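Local structure of putative oxidoreductase FAD-binding subunit (Sulfolobus tokodaii, 4ZOH) at residues V130-R135 and P157-T162. The protein binds FAD and is probably the flavoprotein subunit of a molybdopterin-dependent oxidoreductase, likely passing electrons between the flavin and its partner subunits. Sequence-based numbering, arbitrary orientation.
Sequences VKITSR and PGELVT. With FAD (flavin-adenine dinucleotide), chain H.
Gly158 O lies 4.1 Å from Ser134 CA, and a water donating to that oxygen accepts from Arg135 N in the loop after strand 129-134; with phi at 99°, the backbone of Gly158 takes a shape that suits glycine. Glu159 comes next and points its CB toward the other segment, 3.1 Å from Thr133 O; its carboxylate passes obliquely by the methyl branch of Ile132, OE2 to CG2 3.5 Å. The same carboxylate is held through OE1 by Arg139 and Asn156 N. At Leu160 regular antiparallel pairing sets in, with Thr133 N to Leu160 O at 2.8 Å and almost straight (175°), and Leu160 N returning a bond to Thr133 O. The two strands belong to an antiparallel sheet of the FAD-binding domain, and strand 160-167 shows how one strand can serve both a sheet and a cofactor. Leu160 CD2 touches the adenine, 3.5 Å from FAD N1A, while the backbone of Val161 pairs with it: FAD N6A donates to Val161 O at 3.0 Å, and Val161 N gives N1A a weak, bent bond. Val161 CG1 packs on Val130 CG1 at 3.8 Å, beside Phe146. Thr162 N then bonds to Lys131 O, and its hydroxyl, turned between N and C (chi1 49°), donates to Thr133 OG1 at 2.8 Å, an oxygen also bonded to Asp138.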
loop_
_atom_site.group_PDB
_atom_site.type_symbol
_atom_site.label_atom_id
_atom_site.label_comp_id
_atom_site.label_asym_id
_atom_site.label_seq_id
_atom_site.Cartn_x
_atom_site.Cartn_y
_atom_site.Cartn_z
ATOM N N VAL B 130 43.092 15.821 -31.430
ATOM C CA VAL B 130 41.677 16.056 -31.152
ATOM C C VAL B 130 41.090 16.855 -32.317
ATOM O O VAL B 130 41.498 17.995 -32.555
ATOM C CB VAL B 130 41.461 16.814 -29.824
ATOM C CG1 VAL B 130 39.966 16.888 -29.461
ATOM C CG2 VAL B 130 42.271 16.187 -28.668
ATOM N N LYS B 131 40.181 16.230 -33.080
ATOM C CA LYS B 131 39.438 16.951 -34.097
ATOM C C LYS B 131 38.263 17.617 -33.383
ATOM O O LYS B 131 37.486 16.943 -32.703
ATOM C CB LYS B 131 38.977 16.023 -35.225
ATOM C CG LYS B 131 38.146 16.704 -36.328
ATOM C CD LYS B 131 37.852 15.746 -37.466
ATOM C CE LYS B 131 39.110 15.438 -38.305
ATOM N NZ LYS B 131 38.917 14.405 -39.380
ATOM N N ILE B 132 38.171 18.940 -33.528
ATOM C CA ILE B 132 37.130 19.774 -32.935
ATOM C C ILE B 132 36.243 20.293 -34.047
ATOM O O ILE B 132 36.754 20.863 -35.007
ATOM C CB ILE B 132 37.740 20.948 -32.149
ATOM C CG1 ILE B 132 38.677 20.419 -31.070
ATOM C CG2 ILE B 132 36.643 21.837 -31.576
ATOM C CD1 ILE B 132 39.484 21.477 -30.328
ATOM N N THR B 133 34.927 20.089 -33.940
ATOM C CA THR B 133 34.016 20.559 -34.956
ATOM C C THR B 133 33.120 21.719 -34.546
ATOM O O THR B 133 32.638 21.808 -33.421
ATOM C CB THR B 133 33.208 19.408 -35.546
ATOM O OG1 THR B 133 34.123 18.419 -36.010
ATOM C CG2 THR B 133 32.367 19.870 -36.717
ATOM N N SER B 134 32.849 22.557 -35.532
ATOM C CA SER B 134 32.148 23.811 -35.421
ATOM C C SER B 134 31.197 23.851 -36.610
ATOM O O SER B 134 31.320 23.030 -37.539
ATOM C CB SER B 134 33.212 24.897 -35.558
ATOM O OG SER B 134 32.689 26.170 -35.350
ATOM N N ARG B 135 30.225 24.770 -36.603
ATOM C CA ARG B 135 29.436 25.043 -37.820
ATOM C C ARG B 135 30.414 25.659 -38.846
ATOM O O ARG B 135 30.355 25.399 -40.058
ATOM C CB ARG B 135 28.257 25.987 -37.529
ATOM C CG ARG B 135 26.918 25.333 -37.166
ATOM C CD ARG B 135 25.727 26.279 -37.400
ATOM N NE ARG B 135 25.037 25.962 -38.656
ATOM C CZ ARG B 135 25.386 26.385 -39.878
ATOM N NH1 ARG B 135 26.421 27.195 -40.068
ATOM N NH2 ARG B 135 24.685 26.000 -40.937
ATOM N N PRO B 157 32.301 27.900 -26.935
ATOM C CA PRO B 157 30.865 27.706 -27.128
ATOM C C PRO B 157 30.602 27.526 -28.617
ATOM O O PRO B 157 31.228 28.199 -29.428
ATOM C CB PRO B 157 30.279 29.014 -26.600
ATOM C CG PRO B 157 31.301 29.484 -25.599
ATOM C CD PRO B 157 32.601 29.189 -26.284
ATOM N N GLY B 158 29.762 26.555 -28.973
ATOM C CA GLY B 158 29.578 26.173 -30.360
ATOM C C GLY B 158 30.344 24.924 -30.829
ATOM O O GLY B 158 30.062 24.370 -31.923
ATOM N N GLU B 159 31.320 24.437 -30.059
ATOM C CA GLU B 159 32.072 23.278 -30.640
ATOM C C GLU B 159 32.075 21.967 -29.888
ATOM O O GLU B 159 31.989 21.951 -28.682
ATOM C CB GLU B 159 33.485 23.673 -31.076
ATOM C CG GLU B 159 34.060 24.841 -30.321
ATOM C CD GLU B 159 35.494 25.149 -30.699
ATOM O OE1 GLU B 159 36.299 25.326 -29.753
ATOM O OE2 GLU B 159 35.803 25.205 -31.920
ATOM N N LEU B 160 32.189 20.871 -30.628
ATOM C CA LEU B 160 32.302 19.563 -30.060
ATOM C C LEU B 160 33.532 18.816 -30.564
ATOM O O LEU B 160 33.791 18.789 -31.753
ATOM C CB LEU B 160 31.057 18.723 -30.429
ATOM C CG LEU B 160 29.698 19.235 -29.874
ATOM C CD1 LEU B 160 28.570 18.473 -30.540
ATOM C CD2 LEU B 160 29.613 19.156 -28.350
ATOM N N VAL B 161 34.207 18.099 -29.669
ATOM C CA VAL B 161 35.060 16.996 -30.085
ATOM C C VAL B 161 34.321 15.972 -30.940
ATOM O O VAL B 161 33.290 15.395 -30.529
ATOM C CB VAL B 161 35.680 16.323 -28.853
ATOM C CG1 VAL B 161 36.624 15.174 -29.254
ATOM C CG2 VAL B 161 36.376 17.379 -28.006
ATOM N N THR B 162 34.848 15.681 -32.121
ATOM C CA THR B 162 34.206 14.678 -32.927
ATOM C C THR B 162 35.072 13.444 -33.127
ATOM O O THR B 162 34.528 12.341 -33.490
ATOM C CB THR B 162 33.781 15.232 -34.311
ATOM O OG1 THR B 162 34.882 15.936 -34.918
ATOM C CG2 THR B 162 32.619 16.177 -34.159
HETATM P PA FAD H . 29.519 13.152 -20.237
HETATM O O1A FAD H . 29.347 12.966 -18.767
HETATM O O2A FAD H . 28.394 13.004 -21.169
HETATM O O5B FAD H . 30.110 14.570 -20.517
HETATM C C5B FAD H . 31.229 15.063 -19.717
HETATM C C4B FAD H . 31.609 16.566 -20.212
HETATM O O4B FAD H . 31.939 16.629 -21.657
HETATM C C3B FAD H . 30.365 17.437 -20.080
HETATM O O3B FAD H . 30.749 18.719 -19.649
HETATM C C2B FAD H . 29.722 17.446 -21.487
HETATM O O2B FAD H . 28.923 18.603 -21.764
HETATM C C1B FAD H . 30.922 17.475 -22.371
HETATM N N9A FAD H . 30.985 16.662 -23.580
HETATM C C8A FAD H . 30.666 15.381 -23.746
HETATM N N7A FAD H . 30.972 15.006 -25.009
HETATM C C5A FAD H . 31.501 16.085 -25.635
HETATM C C6A FAD H . 32.020 16.315 -26.927
HETATM N N6A FAD H . 32.039 15.296 -27.781
HETATM N N1A FAD H . 32.472 17.540 -27.256
HETATM C C2A FAD H . 32.515 18.555 -26.355
HETATM N N3A FAD H . 32.024 18.366 -25.126
HETATM C C4A FAD H . 31.516 17.143 -24.732
HETATM N N1 FAD H . 37.056 8.036 -15.597
HETATM C C2 FAD H . 38.394 7.655 -15.612
HETATM O O2 FAD H . 39.151 8.179 -16.403
HETATM N N3 FAD H . 38.862 6.701 -14.759
HETATM C C4 FAD H . 38.040 6.116 -13.855
HETATM O O4 FAD H . 38.506 5.224 -13.138
HETATM C C4X FAD H . 36.687 6.515 -13.803
HETATM N N5 FAD H . 35.846 5.917 -12.890
HETATM C C5X FAD H . 34.487 6.349 -12.835
HETATM C C6 FAD H . 33.665 5.783 -11.866
HETATM C C7 FAD H . 32.313 6.154 -11.798
HETATM C C7M FAD H . 31.462 5.478 -10.701
HETATM C C8 FAD H . 31.804 7.124 -12.686
HETATM C C8M FAD H . 30.330 7.612 -12.651
HETATM C C9 FAD H . 32.647 7.734 -13.633
HETATM C C9A FAD H . 33.982 7.329 -13.718
HETATM N N10 FAD H . 34.867 7.908 -14.654
HETATM C C10 FAD H . 36.205 7.473 -14.675
HETATM C "C1'" FAD H . 34.440 8.938 -15.596
HETATM C "C2'" FAD H . 33.886 8.314 -16.890
HETATM O "O2'" FAD H . 35.002 7.797 -17.645
HETATM C "C3'" FAD H . 33.040 9.316 -17.725
HETATM O "O3'" FAD H . 32.338 8.513 -18.677
HETATM C "C4'" FAD H . 33.873 10.347 -18.468
HETATM O "O4'" FAD H . 34.724 10.999 -17.525
HETATM C "C5'" FAD H . 32.999 11.396 -19.188
HETATM O "O5'" FAD H . 32.596 10.779 -20.439
HETATM P P FAD H . 31.070 10.714 -20.827
HETATM O O1P FAD H . 30.980 10.282 -22.254
HETATM O O2P FAD H . 30.314 9.920 -19.833
HETATM O O3P FAD H . 30.760 12.261 -20.741
HETATM O O HOH W 1 29.286 25.654 -34.218
#